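Local coordinates for phosphatidylinositol 4,5-bisphosphate-binding protein SLM1 (Saccharomyces cerevisiae, PDB 4A6H) that binds phosphatidylinositol 4,5-bisphosphate through its PH domain and, together with SLM2, acts as an effector of TORC2 and calcineurin signalling at the yeast plasma membrane, at residues A78-H83 with N95-D101; E61-K65 with Y103-M107; P31-F37 with P48-L54; T58-H62 with F110-K114. One frame throughout, in Å; residues are numbered along the deposited sequence.

Contact 1 (A78-H83 with N95-D101); sequences AKFVLH and NWVFKAD. With I4D (D-myo-inositol-4-phosphate), chain G; PO4 (phosphate ion), chain E.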
# COMPACT_ATOMS: atom_id res chain seq x y z
N ALA A 78 -17.63 -2.45 -20.42
CA ALA A 78 -17.03 -1.94 -19.19
C ALA A 78 -16.93 -3.02 -18.14
O ALA A 78 -17.01 -2.74 -16.93
CB ALA A 78 -17.85 -0.77 -18.67
N LYS A 79 -16.71 -4.26 -18.58
CA LYS A 79 -16.68 -5.41 -17.67
C LYS A 79 -15.29 -6.00 -17.52
O LYS A 79 -14.46 -5.91 -18.44
CB LYS A 79 -17.64 -6.50 -18.17
CG LYS A 79 -19.10 -6.13 -18.06
CD LYS A 79 -20.00 -7.15 -18.74
CE LYS A 79 -20.28 -6.69 -20.16
NZ LYS A 79 -21.19 -7.59 -20.91
N PHE A 80 -15.03 -6.60 -16.36
CA PHE A 80 -13.81 -7.38 -16.15
C PHE A 80 -14.07 -8.57 -15.25
O PHE A 80 -15.08 -8.63 -14.55
CB PHE A 80 -12.64 -6.51 -15.65
CG PHE A 80 -12.79 -6.02 -14.22
CD1 PHE A 80 -13.47 -4.85 -13.95
CD2 PHE A 80 -12.22 -6.72 -13.17
CE1 PHE A 80 -13.60 -4.39 -12.63
CE2 PHE A 80 -12.34 -6.28 -11.86
CZ PHE A 80 -13.03 -5.11 -11.60
N VAL A 81 -13.14 -9.53 -15.28
CA VAL A 81 -13.26 -10.75 -14.50
C VAL A 81 -12.18 -10.82 -13.43
O VAL A 81 -10.99 -10.61 -13.71
CB VAL A 81 -13.13 -11.99 -15.40
CG1 VAL A 81 -13.23 -13.26 -14.57
CG2 VAL A 81 -14.17 -11.94 -16.51
N LEU A 82 -12.62 -11.12 -12.21
CA LEU A 82 -11.74 -11.36 -11.07
C LEU A 82 -11.79 -12.86 -10.79
O LEU A 82 -12.86 -13.42 -10.57
CB LEU A 82 -12.20 -10.55 -9.85
CG LEU A 82 -11.32 -10.58 -8.61
CD1 LEU A 82 -9.97 -9.95 -8.90
CD2 LEU A 82 -12.02 -9.85 -7.48
N HIS A 83 -10.61 -13.49 -10.80
CA HIS A 83 -10.49 -14.94 -10.65
C HIS A 83 -9.93 -15.30 -9.27
O HIS A 83 -8.98 -14.66 -8.82
CB HIS A 83 -9.54 -15.48 -11.72
CG HIS A 83 -9.27 -16.94 -11.63
ND1 HIS A 83 -10.15 -17.89 -12.10
CD2 HIS A 83 -8.20 -17.63 -11.15
CE1 HIS A 83 -9.65 -19.10 -11.91
NE2 HIS A 83 -8.47 -18.97 -11.33
N ASN A 95 -15.01 -17.42 -10.72
CA ASN A 95 -14.82 -16.13 -11.38
C ASN A 95 -15.99 -15.20 -11.15
O ASN A 95 -17.15 -15.57 -11.32
CB ASN A 95 -14.64 -16.34 -12.88
CG ASN A 95 -13.46 -17.23 -13.20
OD1 ASN A 95 -12.33 -16.77 -13.19
ND2 ASN A 95 -13.73 -18.50 -13.46
N TRP A 96 -15.68 -13.97 -10.76
CA TRP A 96 -16.69 -12.94 -10.57
C TRP A 96 -16.56 -11.86 -11.63
O TRP A 96 -15.46 -11.49 -12.03
CB TRP A 96 -16.58 -12.34 -9.18
CG TRP A 96 -17.24 -13.18 -8.13
CD1 TRP A 96 -17.81 -14.41 -8.30
CD2 TRP A 96 -17.42 -12.85 -6.75
NE1 TRP A 96 -18.33 -14.87 -7.11
CE2 TRP A 96 -18.10 -13.92 -6.14
CE3 TRP A 96 -17.06 -11.75 -5.97
CZ2 TRP A 96 -18.43 -13.93 -4.78
CZ3 TRP A 96 -17.40 -11.75 -4.61
CH2 TRP A 96 -18.07 -12.84 -4.04
N VAL A 97 -17.70 -11.36 -12.09
CA VAL A 97 -17.72 -10.39 -13.16
C VAL A 97 -18.16 -9.05 -12.61
O VAL A 97 -19.19 -8.97 -11.93
CB VAL A 97 -18.65 -10.83 -14.30
CG1 VAL A 97 -18.73 -9.75 -15.37
CG2 VAL A 97 -18.16 -12.15 -14.91
N PHE A 98 -17.36 -8.02 -12.86
CA PHE A 98 -17.65 -6.66 -12.43
C PHE A 98 -17.92 -5.76 -13.62
O PHE A 98 -17.36 -5.94 -14.69
CB PHE A 98 -16.48 -6.09 -11.63
CG PHE A 98 -16.29 -6.75 -10.29
CD1 PHE A 98 -15.49 -7.87 -10.17
CD2 PHE A 98 -16.92 -6.26 -9.15
CE1 PHE A 98 -15.31 -8.48 -8.94
CE2 PHE A 98 -16.74 -6.87 -7.93
CZ PHE A 98 -15.94 -7.97 -7.82
N LYS A 99 -18.79 -4.78 -13.40
CA LYS A 99 -19.13 -3.84 -14.45
C LYS A 99 -18.99 -2.41 -13.93
O LYS A 99 -19.58 -2.05 -12.91
CB LYS A 99 -20.56 -4.10 -14.95
CG LYS A 99 -21.01 -3.13 -16.04
CD LYS A 99 -22.34 -3.55 -16.68
CE LYS A 99 -23.49 -3.43 -15.72
NZ LYS A 99 -24.79 -3.62 -16.45
N ALA A 100 -18.21 -1.60 -14.64
CA ALA A 100 -18.03 -0.21 -14.26
C ALA A 100 -18.89 0.67 -15.16
O ALA A 100 -19.66 0.17 -15.99
CB ALA A 100 -16.56 0.19 -14.38
N ASP A 101 -18.75 1.98 -14.99
CA ASP A 101 -19.57 2.94 -15.73
C ASP A 101 -19.18 3.09 -17.20
O ASP A 101 -20.01 3.43 -18.04
CB ASP A 101 -19.49 4.30 -15.05
CG ASP A 101 -19.07 4.20 -13.58
OD1 ASP A 101 -17.92 3.81 -13.31
OD2 ASP A 101 -19.91 4.50 -12.71
O5 I4D G . -23.95 -10.18 -17.91
C5 I4D G . -24.92 -9.09 -18.39
C6 I4D G . -24.14 -7.88 -19.03
O6 I4D G . -23.10 -8.21 -19.91
C4 I4D G . -26.44 -9.12 -17.82
O4 I4D G . -27.08 -10.35 -17.45
P4 I4D G . -27.31 -10.94 -16.06
O43 I4D G . -27.29 -9.94 -14.96
O42 I4D G . -26.32 -11.97 -15.75
O41 I4D G . -28.60 -11.64 -16.11
C3 I4D G . -27.27 -8.11 -18.52
O3 I4D G . -28.40 -7.82 -17.72
C2 I4D G . -26.49 -6.82 -18.81
O2 I4D G . -26.83 -5.69 -18.04
C1 I4D G . -25.03 -6.72 -19.40
O1 I4D G . -24.50 -5.41 -19.76
P PO4 E . -17.68 -19.73 -12.34
O1 PO4 E . -18.53 -19.01 -13.36
O2 PO4 E . -17.96 -19.16 -10.97
O3 PO4 E . -18.03 -21.20 -12.36
O4 PO4 E . -16.22 -19.56 -12.67
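Asn95 OD1 accepts a hydrogen bond from His83 ND1 at 2.7 Å, the shortest polar bond across this pair of strands. The acceptor lies in the plane of the imidazole, whereas the nitrogen approaches the amide tilted 34° from the carbonyl plane, so the bond suits the ring better than the amide. The other half of the amide is used too: Asn95 ND2 lies 2.8 Å from PO4 O4 and donates to this phosphate ion, probably from the crystallisation liquor, a split of roles suited to asparagine's acceptor and donor.

Behind this surface pair, the strands run antiparallel. Phe80 and Phe98 exchange two backbone hydrogen bonds, as do Leu82 and Trp96, and Ala100 N to Ala78 O adds another. Phe80, Leu82 and Phe98 face the core. Phe98 CB sits over one face of the Phe80 ring, 3.8 Å from its centroid, while the two rings, inclined by 17°, are slid so far apart that they barely overlap. With chi1 at 70°, Phe80 swings its ring across the strand beneath Phe98. The edge of the Phe98 ring in turn meets Leu82, CE1 to CB being 3.8 Å.

On the reverse face Val81 and Val97 pack loosely, and Lys79 and Lys99 run side by side, their long aliphatic stems reaching outward. Lys99 NZ makes a weak hydrogen bond of 3.3 Å to O2 of inositol-4-phosphate. Both lysines line this pocket, with Arg15, Lys20, Ser21, Tyr22 and Ser76. The antiparallel hairpin of the PH-domain sheet thus has a largely apolar inner face, and an outer face whose Lys79/Lys99 end is basic and ligand-binding.

Contact 2 (E61-K65 with Y103-M107); sequences EHSRK and YESMM
The chain leaves the strand at His62 and runs on as a loop past the first turn of the helix, with the CA atoms closest at Lys65 and Tyr103, 6.2 Å apart. His62 lays one face of its imidazole against Met107: the sulfur SD stands over the ring centre, 3.6 Å from the centroid and 10° off the normal, a Met-aromatic contact. Methionine suits the place because its flexible thioether, bent at both chi2 and chi3, can be folded onto a flat partner. Met106 reaches the same histidine nearer its backbone, its SD 3.6 Å from His62 CB. The imidazole is also tied to its own chain, for His62 ND1 donates to Ser63 O at 2.6 Å, a bond in the ring plane but 42° out of the carbonyl plane, which helps fix the ring's rotation.

Tyr103 is clasped between two partners. Lys65 CB lies over the middle of one face, 3.6 Å from the ring centroid, while CG of Met107 from the tyrosine's own helix covers the opposite face toward the rim. At the ring edge, Ser63 O comes within 3.5 Å of Tyr103 CE1. With CG anti to the backbone N (chi1 -175°), Lys65 lays its extended chain over the phenol, and a bend at the last torsion places NZ near Glu104; the resulting salt bridge, 3.7 Å from NZ to OE2, is long.

Beneath this surface contact, Ser63 OG bonds to the backbone N of Lys79 and Met106 packs on Phe80, Lys79 and Phe80 belonging to strand 79-84. The start of helix 103-116 is thereby set beside the edge strand 57-62 and its neighbour in the sheet.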
# COMPACT_ATOMS: atom_id res chain seq x y z
N GLU A 61 -9.72 -11.44 -17.77
CA GLU A 61 -10.18 -10.81 -19.00
C GLU A 61 -10.97 -9.54 -18.74
O GLU A 61 -11.42 -9.28 -17.61
CB GLU A 61 -10.99 -11.78 -19.86
CG GLU A 61 -12.04 -12.55 -19.11
CD GLU A 61 -12.83 -13.48 -20.00
OE1 GLU A 61 -13.04 -13.16 -21.19
OE2 GLU A 61 -13.26 -14.54 -19.50
N HIS A 62 -11.10 -8.75 -19.79
CA HIS A 62 -11.93 -7.57 -19.77
C HIS A 62 -12.53 -7.29 -21.13
O HIS A 62 -12.08 -7.83 -22.16
CB HIS A 62 -11.16 -6.35 -19.25
CG HIS A 62 -10.05 -5.91 -20.15
ND1 HIS A 62 -10.28 -5.28 -21.35
CD2 HIS A 62 -8.71 -6.02 -20.03
CE1 HIS A 62 -9.13 -5.02 -21.93
NE2 HIS A 62 -8.16 -5.46 -21.15
N SER A 63 -13.55 -6.46 -21.15
CA SER A 63 -14.21 -6.10 -22.39
C SER A 63 -13.23 -5.42 -23.34
O SER A 63 -12.33 -4.71 -22.91
CB SER A 63 -15.36 -5.12 -22.13
OG SER A 63 -16.28 -5.61 -21.18
N ARG A 64 -13.44 -5.63 -24.64
CA ARG A 64 -12.81 -4.79 -25.64
C ARG A 64 -13.69 -3.56 -25.86
O ARG A 64 -14.91 -3.66 -25.80
CB ARG A 64 -12.62 -5.56 -26.95
CG ARG A 64 -11.61 -6.68 -26.87
CD ARG A 64 -11.40 -7.31 -28.23
NE ARG A 64 -11.08 -6.31 -29.25
CZ ARG A 64 -11.00 -6.58 -30.56
NH1 ARG A 64 -11.23 -7.81 -30.99
NH2 ARG A 64 -10.70 -5.61 -31.42
N LYS A 65 -13.07 -2.41 -26.10
CA LYS A 65 -13.84 -1.18 -26.26
C LYS A 65 -14.77 -1.24 -27.47
O LYS A 65 -14.47 -1.90 -28.47
CB LYS A 65 -12.94 0.05 -26.32
CG LYS A 65 -13.70 1.38 -26.36
CD LYS A 65 -12.78 2.57 -26.24
CE LYS A 65 -13.53 3.88 -26.42
NZ LYS A 65 -14.60 4.10 -25.40
N TYR A 103 -15.76 2.03 -20.33
CA TYR A 103 -14.55 1.30 -20.66
C TYR A 103 -13.36 1.88 -19.91
O TYR A 103 -12.57 1.15 -19.34
CB TYR A 103 -14.28 1.34 -22.18
CG TYR A 103 -12.98 0.69 -22.58
CD1 TYR A 103 -12.88 -0.68 -22.76
CD2 TYR A 103 -11.83 1.46 -22.79
CE1 TYR A 103 -11.68 -1.28 -23.12
CE2 TYR A 103 -10.63 0.87 -23.15
CZ TYR A 103 -10.56 -0.49 -23.31
OH TYR A 103 -9.37 -1.07 -23.68
N GLU A 104 -13.25 3.21 -19.91
CA GLU A 104 -12.10 3.87 -19.30
C GLU A 104 -12.04 3.62 -17.79
O GLU A 104 -10.97 3.37 -17.24
CB GLU A 104 -12.14 5.37 -19.59
CG GLU A 104 -12.47 5.73 -21.04
CD GLU A 104 -13.97 5.92 -21.27
OE1 GLU A 104 -14.49 6.99 -20.89
OE2 GLU A 104 -14.62 5.01 -21.83
N SER A 105 -13.20 3.68 -17.13
CA SER A 105 -13.25 3.42 -15.70
C SER A 105 -12.89 1.97 -15.43
O SER A 105 -12.15 1.66 -14.50
CB SER A 105 -14.63 3.73 -15.14
OG SER A 105 -14.70 3.39 -13.77
N MET A 106 -13.45 1.08 -16.25
CA MET A 106 -13.16 -0.33 -16.10
C MET A 106 -11.66 -0.57 -16.21
O MET A 106 -11.08 -1.34 -15.43
CB MET A 106 -13.93 -1.16 -17.14
CG MET A 106 -13.57 -2.64 -17.19
SD MET A 106 -12.05 -3.01 -18.08
CE MET A 106 -12.65 -2.83 -19.76
N MET A 107 -11.01 0.09 -17.17
CA MET A 107 -9.59 -0.15 -17.36
C MET A 107 -8.76 0.41 -16.20
O MET A 107 -7.73 -0.15 -15.85
CB MET A 107 -9.10 0.41 -18.70
CG MET A 107 -9.53 -0.44 -19.90
SD MET A 107 -8.98 -2.16 -19.83
CE MET A 107 -7.20 -1.98 -19.95

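Contact 3 (P31-F37 with P48-L54); sequences PNFLHEF and PVMSLAL. With I4D (D-myo-inositol-4-phosphate), chain H; PO4 (phosphate ion), chain F.
His35 holds CG anti to its carbonyl carbon (chi1 -59°), and Ser51 does the same with OG (chi1 -59°); these torsions bring imidazole and hydroxyl together on one face of the sheet. Their hydrogen bond, 2.7 Å between His35 ND1 and Ser51 OG, lies at the ring edge. The other ring nitrogen, His35 NE2, donates to PO4 O1 at 2.7 Å, on a phosphate ion probably from the crystallisation liquor, so the imidazole is gripped at both nitrogens and its rotation is settled. A small polar serine suits this place, since it leaves room for the histidine beside it. Asn32 ND2 reaches the same phosphate, which Asn32 and His35 of a second subunit also hold.

Next along this face, Phe33 CD1 lies 3.6 Å from Ser51 CB, and its CE1 is touched by Ala53 CB, whose small methyl comes in obliquely near the rim of the ring. The other face is apolar at one end, where Leu34 and Leu52 run side by side with CD2 and CD1 4.0 Å apart, and Leu54 extends the patch toward Leu113 of the helix. At the other end the extended Glu36 crosses Met50 at a slant, its carboxylate taken up by a salt bridge to Arg14.

Phe37 and Pro48, an aromatic ring and a puckered proline ring, lie side by side, CE2 to CG 3.8 Å. Backbone bonds from Glu36 N to Met50 O and from Val49 N to Glu36 O set Val49 and Met50 both against Glu36, a classic beta bulge in this antiparallel strand pair of the PH-domain sheet, beside the inositol-4-phosphate pocket that includes Phe37.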
# COMPACT_ATOMS: atom_id res chain seq x y z
N PRO A 31 -3.80 -1.85 -0.79
CA PRO A 31 -2.80 -2.83 -1.24
C PRO A 31 -3.10 -4.28 -0.84
O PRO A 31 -2.51 -5.19 -1.42
CB PRO A 31 -1.51 -2.34 -0.56
CG PRO A 31 -1.71 -0.88 -0.40
CD PRO A 31 -3.18 -0.71 -0.08
N ASN A 32 -4.01 -4.49 0.11
CA ASN A 32 -4.28 -5.83 0.63
C ASN A 32 -5.59 -6.44 0.16
O ASN A 32 -5.70 -7.65 0.00
CB ASN A 32 -4.25 -5.83 2.16
CG ASN A 32 -2.92 -5.42 2.73
OD1 ASN A 32 -1.88 -5.97 2.35
ND2 ASN A 32 -2.93 -4.46 3.64
N PHE A 33 -6.61 -5.59 -0.04
CA PHE A 33 -7.96 -6.07 -0.28
C PHE A 33 -8.70 -5.23 -1.29
O PHE A 33 -8.42 -4.04 -1.45
CB PHE A 33 -8.80 -5.98 1.01
CG PHE A 33 -8.45 -6.99 2.06
CD1 PHE A 33 -8.90 -8.31 1.97
CD2 PHE A 33 -7.69 -6.63 3.15
CE1 PHE A 33 -8.58 -9.24 2.95
CE2 PHE A 33 -7.37 -7.55 4.13
CZ PHE A 33 -7.81 -8.86 4.03
N LEU A 34 -9.65 -5.87 -1.98
CA LEU A 34 -10.74 -5.14 -2.59
C LEU A 34 -11.91 -5.27 -1.61
O LEU A 34 -12.45 -6.37 -1.41
CB LEU A 34 -11.07 -5.73 -3.96
CG LEU A 34 -12.26 -5.07 -4.66
CD1 LEU A 34 -11.94 -3.63 -5.00
CD2 LEU A 34 -12.65 -5.86 -5.90
N HIS A 35 -12.27 -4.16 -0.96
CA HIS A 35 -13.39 -4.14 -0.03
C HIS A 35 -14.64 -3.66 -0.72
O HIS A 35 -14.58 -2.75 -1.55
CB HIS A 35 -13.15 -3.16 1.13
CG HIS A 35 -11.93 -3.45 1.95
ND1 HIS A 35 -11.87 -4.49 2.85
CD2 HIS A 35 -10.74 -2.80 2.04
CE1 HIS A 35 -10.69 -4.48 3.45
NE2 HIS A 35 -9.99 -3.46 2.98
N GLU A 36 -15.76 -4.26 -0.35
CA GLU A 36 -17.08 -3.73 -0.72
C GLU A 36 -17.78 -3.19 0.51
O GLU A 36 -17.79 -3.84 1.56
CB GLU A 36 -17.96 -4.83 -1.32
CG GLU A 36 -19.33 -4.29 -1.76
CD GLU A 36 -20.31 -5.38 -2.16
OE1 GLU A 36 -19.99 -6.57 -1.98
OE2 GLU A 36 -21.39 -5.05 -2.69
N PHE A 37 -18.36 -2.01 0.36
CA PHE A 37 -19.26 -1.42 1.36
C PHE A 37 -20.63 -1.20 0.72
O PHE A 37 -20.75 -1.05 -0.50
CB PHE A 37 -18.70 -0.09 1.87
CG PHE A 37 -17.33 -0.20 2.49
CD1 PHE A 37 -16.20 -0.10 1.72
CD2 PHE A 37 -17.18 -0.41 3.86
CE1 PHE A 37 -14.93 -0.21 2.28
CE2 PHE A 37 -15.90 -0.51 4.42
CZ PHE A 37 -14.78 -0.42 3.63
N PRO A 48 -16.92 -3.63 6.17
CA PRO A 48 -17.09 -4.14 4.80
C PRO A 48 -18.16 -5.23 4.70
O PRO A 48 -18.27 -6.07 5.60
CB PRO A 48 -15.72 -4.75 4.48
CG PRO A 48 -14.77 -4.00 5.34
CD PRO A 48 -15.53 -3.73 6.63
N VAL A 49 -18.91 -5.24 3.60
CA VAL A 49 -19.78 -6.39 3.32
C VAL A 49 -18.91 -7.60 2.98
O VAL A 49 -19.24 -8.74 3.33
CB VAL A 49 -20.79 -6.11 2.18
CG1 VAL A 49 -21.39 -4.71 2.31
CG2 VAL A 49 -20.15 -6.29 0.84
N MET A 50 -17.79 -7.35 2.31
CA MET A 50 -16.82 -8.40 2.06
C MET A 50 -15.47 -7.78 1.77
O MET A 50 -15.37 -6.64 1.32
CB MET A 50 -17.25 -9.30 0.90
CG MET A 50 -17.27 -8.60 -0.44
SD MET A 50 -17.45 -9.70 -1.88
CE MET A 50 -17.22 -8.53 -3.22
N SER A 51 -14.42 -8.55 2.03
CA SER A 51 -13.06 -8.12 1.77
C SER A 51 -12.35 -9.24 1.01
O SER A 51 -12.14 -10.34 1.55
CB SER A 51 -12.32 -7.82 3.08
OG SER A 51 -12.99 -6.81 3.81
N LEU A 52 -12.00 -8.96 -0.24
CA LEU A 52 -11.39 -9.94 -1.12
C LEU A 52 -9.87 -9.79 -1.09
O LEU A 52 -9.33 -8.79 -1.54
CB LEU A 52 -11.86 -9.71 -2.56
CG LEU A 52 -13.32 -10.02 -2.86
CD1 LEU A 52 -13.76 -9.33 -4.15
CD2 LEU A 52 -13.55 -11.51 -2.95
N ALA A 53 -9.19 -10.81 -0.57
CA ALA A 53 -7.74 -10.76 -0.43
C ALA A 53 -7.04 -10.79 -1.79
O ALA A 53 -7.19 -11.75 -2.53
CB ALA A 53 -7.27 -11.92 0.41
N LEU A 54 -6.26 -9.76 -2.10
CA LEU A 54 -5.64 -9.64 -3.40
C LEU A 54 -4.56 -10.70 -3.61
O LEU A 54 -4.27 -11.05 -4.75
CB LEU A 54 -5.05 -8.24 -3.58
CG LEU A 54 -6.06 -7.11 -3.54
CD1 LEU A 54 -5.35 -5.78 -3.75
CD2 LEU A 54 -7.14 -7.34 -4.57
O5 I4D H . -16.83 5.52 0.19
C5 I4D H . -15.51 5.10 0.46
C6 I4D H . -14.60 6.29 0.15
O6 I4D H . -15.20 7.54 -0.17
C4 I4D H . -15.42 4.52 1.82
O4 I4D H . -16.28 3.41 2.08
P4 I4D H . -17.44 3.36 3.09
O43 I4D H . -18.01 4.68 3.36
O42 I4D H . -16.88 2.80 4.30
O41 I4D H . -18.53 2.49 2.65
C3 I4D H . -13.87 4.54 2.31
O3 I4D H . -13.56 3.80 3.62
C2 I4D H . -12.72 5.50 1.83
O2 I4D H . -11.41 5.02 1.92
C1 I4D H . -13.07 6.30 0.58
O1 I4D H . -12.23 7.38 0.09
P PO4 F . -6.38 -2.94 4.48
O1 PO4 F . -7.36 -3.36 3.41
O2 PO4 F . -6.64 -1.53 4.89
O3 PO4 F . -6.55 -3.80 5.70
O4 PO4 F . -4.99 -3.04 3.92

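Contact 4 (T58-H62 with F110-K114); sequences TVTEH and FDNLK
Phe110 takes the edge of His62 on one ring face and Val59 on the other, and these aromatic contacts dominate. The histidine forms a T-shaped stack, with centroids 4.6 Å apart and planes at 74°; His62 CD2 is the atom that enters, standing almost over the ring centre at 3.6 Å from Phe110 CZ. On the opposite face Val59 CG2 makes a CH-pi contact, 4.0 Å from the centroid. Phe110 can reach in this far because CG is anti to the backbone N (chi1 -176°), which throws the ring out from the helix toward the strand.

Aliphatic packing continues from Val59, whose two methyls divide the work. CG1 meets Leu113, 3.8 Å from its CB, one helical turn on from Phe110, while CG2 also lies 3.8 Å from Lys114 CA. A compact branched valine suits this spot, since it fills the angle between the aromatic ring and the helix backbone.

Polar groups play a smaller part: the carbonyl oxygen of Thr60 approaches the edge of the ring, 3.9 Å from Phe110 CZ.

The axes of segments 58-62 and 110-114 approach to 8.2 Å, their directions 135° apart. Strand 57-62 hydrogen-bonds along its edge to strand 79-84, whose Phe80 packs on Leu113, and Leu29 of strand 21-29 covers the same leucine, so helix 103-116 lies across several strands of the sheet.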
# COMPACT_ATOMS: atom_id res chain seq x y z
N THR A 58 -6.72 -12.82 -9.11
CA THR A 58 -6.13 -12.24 -10.30
C THR A 58 -7.22 -11.60 -11.16
O THR A 58 -8.40 -11.89 -10.98
CB THR A 58 -5.40 -13.29 -11.16
OG1 THR A 58 -6.30 -14.34 -11.55
CG2 THR A 58 -4.22 -13.89 -10.41
N VAL A 59 -6.83 -10.72 -12.07
CA VAL A 59 -7.77 -10.23 -13.07
C VAL A 59 -7.37 -10.81 -14.41
O VAL A 59 -6.20 -10.75 -14.82
CB VAL A 59 -7.89 -8.69 -13.12
CG1 VAL A 59 -8.63 -8.18 -11.87
CG2 VAL A 59 -6.52 -8.03 -13.27
N THR A 60 -8.33 -11.42 -15.08
CA THR A 60 -8.01 -12.23 -16.24
C THR A 60 -8.42 -11.52 -17.52
O THR A 60 -7.58 -11.04 -18.28
CB THR A 60 -8.62 -13.63 -16.12
OG1 THR A 60 -10.02 -13.51 -15.82
CG2 THR A 60 -7.95 -14.40 -14.98
N GLU A 61 -9.72 -11.44 -17.77
CA GLU A 61 -10.18 -10.81 -19.00
C GLU A 61 -10.97 -9.54 -18.74
O GLU A 61 -11.42 -9.28 -17.61
CB GLU A 61 -10.99 -11.78 -19.86
CG GLU A 61 -12.04 -12.55 -19.11
CD GLU A 61 -12.83 -13.48 -20.00
OE1 GLU A 61 -13.04 -13.16 -21.19
OE2 GLU A 61 -13.26 -14.54 -19.50
N HIS A 62 -11.10 -8.75 -19.79
CA HIS A 62 -11.93 -7.57 -19.77
C HIS A 62 -12.53 -7.29 -21.13
O HIS A 62 -12.08 -7.83 -22.16
CB HIS A 62 -11.16 -6.35 -19.25
CG HIS A 62 -10.05 -5.91 -20.15
ND1 HIS A 62 -10.28 -5.28 -21.35
CD2 HIS A 62 -8.71 -6.02 -20.03
CE1 HIS A 62 -9.13 -5.02 -21.93
NE2 HIS A 62 -8.16 -5.46 -21.15
N PHE A 110 -9.13 -2.34 -13.71
CA PHE A 110 -8.43 -3.52 -14.18
C PHE A 110 -6.93 -3.35 -13.99
O PHE A 110 -6.28 -4.22 -13.44
CB PHE A 110 -8.75 -3.78 -15.66
CG PHE A 110 -8.12 -5.04 -16.20
CD1 PHE A 110 -8.79 -6.25 -16.11
CD2 PHE A 110 -6.85 -5.01 -16.76
CE1 PHE A 110 -8.21 -7.42 -16.59
CE2 PHE A 110 -6.27 -6.17 -17.24
CZ PHE A 110 -6.95 -7.38 -17.16
N ASP A 111 -6.39 -2.21 -14.43
CA ASP A 111 -4.94 -2.03 -14.35
C ASP A 111 -4.44 -1.84 -12.91
O ASP A 111 -3.37 -2.35 -12.55
CB ASP A 111 -4.47 -0.86 -15.21
CG ASP A 111 -4.62 -1.13 -16.69
OD1 ASP A 111 -4.59 -2.31 -17.09
OD2 ASP A 111 -4.77 -0.15 -17.44
N ASN A 112 -5.21 -1.14 -12.08
CA ASN A 112 -4.86 -1.01 -10.67
C ASN A 112 -4.87 -2.36 -9.96
O ASN A 112 -4.00 -2.65 -9.15
CB ASN A 112 -5.76 0.01 -9.97
CG ASN A 112 -5.26 1.43 -10.13
OD1 ASN A 112 -4.49 1.92 -9.31
ND2 ASN A 112 -5.70 2.10 -11.19
N LEU A 113 -5.84 -3.22 -10.29
CA LEU A 113 -5.88 -4.55 -9.70
C LEU A 113 -4.73 -5.41 -10.20
O LEU A 113 -4.10 -6.13 -9.43
CB LEU A 113 -7.21 -5.24 -10.02
CG LEU A 113 -8.34 -4.76 -9.12
CD1 LEU A 113 -9.71 -5.04 -9.74
CD2 LEU A 113 -8.26 -5.40 -7.73
N LYS A 114 -4.46 -5.31 -11.50
CA LYS A 114 -3.42 -6.11 -12.14
C LYS A 114 -2.07 -5.89 -11.48
O LYS A 114 -1.36 -6.86 -11.21
CB LYS A 114 -3.36 -5.78 -13.63
CG LYS A 114 -2.31 -6.60 -14.37
CD LYS A 114 -2.19 -6.19 -15.84
CE LYS A 114 -1.62 -4.78 -15.98
NZ LYS A 114 -1.11 -4.54 -17.37

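Contacts 1 and 3 are strand pairs toward opposite ends of one sheet, both partly buried and both built on antiparallel backbone bonds, interrupted in contact 3 by a bulge, with a mostly apolar inner face and a mixed outer face that meets ligands or ions. They meet where Trp96 and Leu82 pack on Met50 and Leu52. Contacts 2 and 4 instead join strand 57-62 to helix 103-116 mainly by side chains, with no backbone pairing. Contact 4 is the more buried and is mainly hydrocarbon and aromatic, whereas contact 2, at the surface, adds sulfur and a long ion pair. His62 serves both, and strand 79-84 ties them to contact 1, while Leu54 and Leu113 link contacts 3 and 4.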